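Local coordinates for protein endoglucanase family 5 (Clostridium acetobutylicum ATCC 824, PDB 6PZ7) that probably hydrolyses internal beta-1,4-glucosidic bonds of cellulose and related plant polysaccharides, as a broad-specificity family 5 endoglucanase, at residues Thr25-Pro30 against Arg57-Trp62. Sequence-based numbering, arbitrary orientation.
Sequences TLDASP and RIPVSW
S61 reaches L26 and D27 through two hydrogen bonds where the loops leaving the first two strands of the (beta/alpha)8 barrel, 19-22 and 55-58, run side by side at its C-terminal end, which carries the active site in family 5 glycosidases. S61 N donates to L26 O at 3.0 Å, nearly straight (166°) but tilted from the carbonyl plane. Its hydroxyl gives its proton to D27 O, 2.8 Å from OG, and also takes the amide of H102 from the loop after strand 95-99, so one side chain links three neighbouring loops. Two waters extend the seam: one bridges L26 N and P59 O, the other joins A28 O to S61 O. Apolar contacts fill in on the side of helix 76-91, where L26 CD1 lies 3.8 Å from I58 CG2 and L26 CB sits beside V60 CG2; W78 touches both L26 and V60. D27 runs alongside the proline ring, OD2 3.6 Å from P59 CG. D27 CG sits between its backbone N and carbonyl carbon (chi1 48°), which turns the carboxylate back toward the start of the type I turn (T25 to A28): N24 N binds OD1, and T25 N meets OD2 at 2.7 Å from above the carboxylate plane.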
ATOM      1  N   THR A  25       0.729 -12.520   1.076  1.00  7.12           N
ATOM      2  CA  THR A  25       2.005 -13.151   1.376  1.00  7.50           C
ATOM      3  C   THR A  25       2.341 -12.902   2.846  1.00  6.07           C
ATOM      4  O   THR A  25       1.805 -13.588   3.713  1.00  7.68           O
ATOM      5  CB  THR A  25       3.057 -12.709   0.363  1.00  6.75           C
ATOM      6  OG1 THR A  25       2.523 -12.940  -0.968  1.00  8.23           O
ATOM      7  CG2 THR A  25       4.343 -13.460   0.450  1.00  7.41           C
ATOM      8  N   LEU A  26       3.193 -11.924   3.174  1.00  6.43           N
ATOM      9  CA  LEU A  26       3.454 -11.616   4.578  1.00  6.55           C
ATOM     10  C   LEU A  26       2.245 -10.988   5.296  1.00  6.07           C
ATOM     11  O   LEU A  26       2.243 -10.881   6.533  1.00  7.52           O
ATOM     12  CB  LEU A  26       4.718 -10.786   4.733  1.00  7.20           C
ATOM     13  CG  LEU A  26       5.990 -11.457   4.241  1.00  7.32           C
ATOM     14  CD1 LEU A  26       7.143 -10.473   4.257  1.00  9.50           C
ATOM     15  CD2 LEU A  26       6.346 -12.703   4.992  1.00 13.19           C
ATOM     16  N   ASP A  27       1.268 -10.590   4.516  1.00  6.55           N
ATOM     17  CA  ASP A  27      -0.027 -10.128   4.988  1.00  7.63           C
ATOM     18  C   ASP A  27      -0.993 -11.252   5.245  1.00  7.22           C
ATOM     19  O   ASP A  27      -2.048 -11.023   5.884  1.00  7.38           O
ATOM     20  CB  ASP A  27      -0.638  -9.106   4.013  1.00  7.57           C
ATOM     21  CG  ASP A  27      -0.610  -9.508   2.557  1.00  7.73           C
ATOM     22  OD1 ASP A  27      -1.638  -9.318   1.844  1.00  8.52           O
ATOM     23  OD2 ASP A  27       0.433  -9.999   2.059  1.00  6.96           O
ATOM     24  N   ALA A  28      -0.696 -12.468   4.770  1.00  7.57           N
ATOM     25  CA  ALA A  28      -1.497 -13.638   5.078  1.00  8.94           C
ATOM     26  C   ALA A  28      -1.258 -14.043   6.520  1.00 10.54           C
ATOM     27  O   ALA A  28      -0.330 -13.562   7.183  1.00 12.10           O
ATOM     28  CB  ALA A  28      -1.144 -14.801   4.148  1.00  8.50           C
ATOM     29  N   SER A  29      -2.064 -14.960   7.030  1.00 12.52           N
ATOM     30  CA  SER A  29      -1.897 -15.474   8.381  1.00 15.18           C
ATOM     31  C   SER A  29      -2.257 -16.946   8.377  1.00 13.96           C
ATOM     32  O   SER A  29      -3.000 -17.402   7.507  1.00 14.87           O
ATOM     33  CB  SER A  29      -2.743 -14.709   9.410  1.00 21.94           C
ATOM     34  OG  SER A  29      -4.047 -14.481   8.936  1.00 25.51           O
ATOM     35  N   PRO A  30      -1.723 -17.714   9.310  1.00 15.73           N
ATOM     36  CA  PRO A  30      -0.777 -17.257  10.330  1.00 14.19           C
ATOM     37  C   PRO A  30       0.625 -17.061   9.802  1.00 19.27           C
ATOM     38  O   PRO A  30       1.436 -16.446  10.494  1.00 22.56           O
ATOM     39  CB  PRO A  30      -0.810 -18.392  11.373  1.00 24.70           C
ATOM     40  CG  PRO A  30      -1.173 -19.584  10.608  1.00 22.14           C
ATOM     41  CD  PRO A  30      -2.123 -19.120   9.524  1.00 19.84           C
ATOM     42  N   ARG A  57       5.900  -3.098  -2.875  1.00  5.83           N
ATOM     43  CA  ARG A  57       5.231  -2.939  -1.590  1.00  6.11           C
ATOM     44  C   ARG A  57       5.127  -4.318  -0.952  1.00  5.61           C
ATOM     45  O   ARG A  57       4.734  -5.293  -1.609  1.00  6.24           O
ATOM     46  CB  ARG A  57       3.864  -2.261  -1.760  1.00  6.13           C
ATOM     47  CG  ARG A  57       3.060  -2.092  -0.441  1.00  5.68           C
ATOM     48  CD  ARG A  57       1.990  -1.061  -0.631  1.00  6.36           C
ATOM     49  NE  ARG A  57       1.089  -0.846   0.512  1.00  6.08           N
ATOM     50  CZ  ARG A  57      -0.089  -1.419   0.659  1.00  5.53           C
ATOM     51  NH1 ARG A  57      -0.521  -2.392  -0.127  1.00  6.70           N
ATOM     52  NH2 ARG A  57      -0.898  -0.985   1.610  1.00  6.34           N
ATOM     53  N   ILE A  58       5.514  -4.390   0.317  1.00  6.09           N
ATOM     54  CA  ILE A  58       5.592  -5.610   1.112  1.00  5.75           C
ATOM     55  C   ILE A  58       4.578  -5.468   2.244  1.00  6.11           C
ATOM     56  O   ILE A  58       4.914  -5.005   3.354  1.00  6.53           O
ATOM     57  CB  ILE A  58       7.014  -5.838   1.651  1.00  6.42           C
ATOM     58  CG1 ILE A  58       8.064  -5.827   0.539  1.00  7.03           C
ATOM     59  CG2 ILE A  58       7.046  -7.150   2.428  1.00  7.37           C
ATOM     60  CD1 ILE A  58       9.509  -5.766   1.038  1.00  8.65           C
ATOM     61  N   PRO A  59       3.329  -5.830   2.005  1.00  5.67           N
ATOM     62  CA  PRO A  59       2.346  -5.778   3.085  1.00  6.50           C
ATOM     63  C   PRO A  59       2.697  -6.809   4.132  1.00  5.76           C
ATOM     64  O   PRO A  59       2.999  -7.961   3.808  1.00  6.90           O
ATOM     65  CB  PRO A  59       1.037  -6.102   2.378  1.00  8.02           C
ATOM     66  CG  PRO A  59       1.392  -6.690   1.088  1.00 10.00           C
ATOM     67  CD  PRO A  59       2.756  -6.242   0.716  1.00  6.03           C
ATOM     68  N   VAL A  60       2.615  -6.433   5.393  1.00  5.93           N
ATOM     69  CA  VAL A  60       2.919  -7.340   6.502  1.00  5.51           C
ATOM     70  C   VAL A  60       1.825  -7.239   7.548  1.00  5.70           C
ATOM     71  O   VAL A  60       1.564  -6.151   8.077  1.00  6.50           O
ATOM     72  CB  VAL A  60       4.285  -7.066   7.160  1.00  6.55           C
ATOM     73  CG1 VAL A  60       4.531  -8.060   8.302  1.00  6.82           C
ATOM     74  CG2 VAL A  60       5.401  -7.147   6.121  1.00  6.66           C
ATOM     75  N   SER A  61       1.197  -8.367   7.857  1.00  6.29           N
ATOM     76  CA  SER A  61       0.220  -8.439   8.942  1.00  6.81           C
ATOM     77  C   SER A  61       0.941  -8.938  10.186  1.00  6.74           C
ATOM     78  O   SER A  61       1.504 -10.037  10.177  1.00  8.32           O
ATOM     79  CB  SER A  61      -0.940  -9.358   8.568  1.00  7.60           C
ATOM     80  OG  SER A  61      -1.666  -8.803   7.466  1.00  7.59           O
ATOM     81  N   TRP A  62       0.992  -8.102  11.206  1.00  6.96           N
ATOM     82  CA  TRP A  62       1.798  -8.406  12.395  1.00  7.24           C
ATOM     83  C   TRP A  62       1.041  -9.153  13.467  1.00  7.43           C
ATOM     84  O   TRP A  62       1.692  -9.799  14.290  1.00  8.01           O
ATOM     85  CB  TRP A  62       2.386  -7.105  12.933  1.00  6.42           C
ATOM     86  CG  TRP A  62       3.271  -6.405  11.945  1.00  6.49           C
ATOM     87  CD1 TRP A  62       2.859  -5.482  11.017  1.00  6.54           C
ATOM     88  CD2 TRP A  62       4.680  -6.594  11.710  1.00  6.41           C
ATOM     89  NE1 TRP A  62       3.929  -5.074  10.243  1.00  6.69           N
ATOM     90  CE2 TRP A  62       5.055  -5.743  10.637  1.00  6.10           C
ATOM     91  CE3 TRP A  62       5.653  -7.426  12.276  1.00  7.32           C
ATOM     92  CZ2 TRP A  62       6.346  -5.666  10.162  1.00  6.57           C
ATOM     93  CZ3 TRP A  62       6.962  -7.361  11.792  1.00  8.33           C
ATOM     94  CH2 TRP A  62       7.288  -6.493  10.741  1.00  7.59           C
TER
HETATM   95  O   HOH W   1       3.969  -9.529   1.695  1.00  6.85           O
HETATM   96  O   HOH W   2       0.845 -12.600   9.415  1.00 13.12           O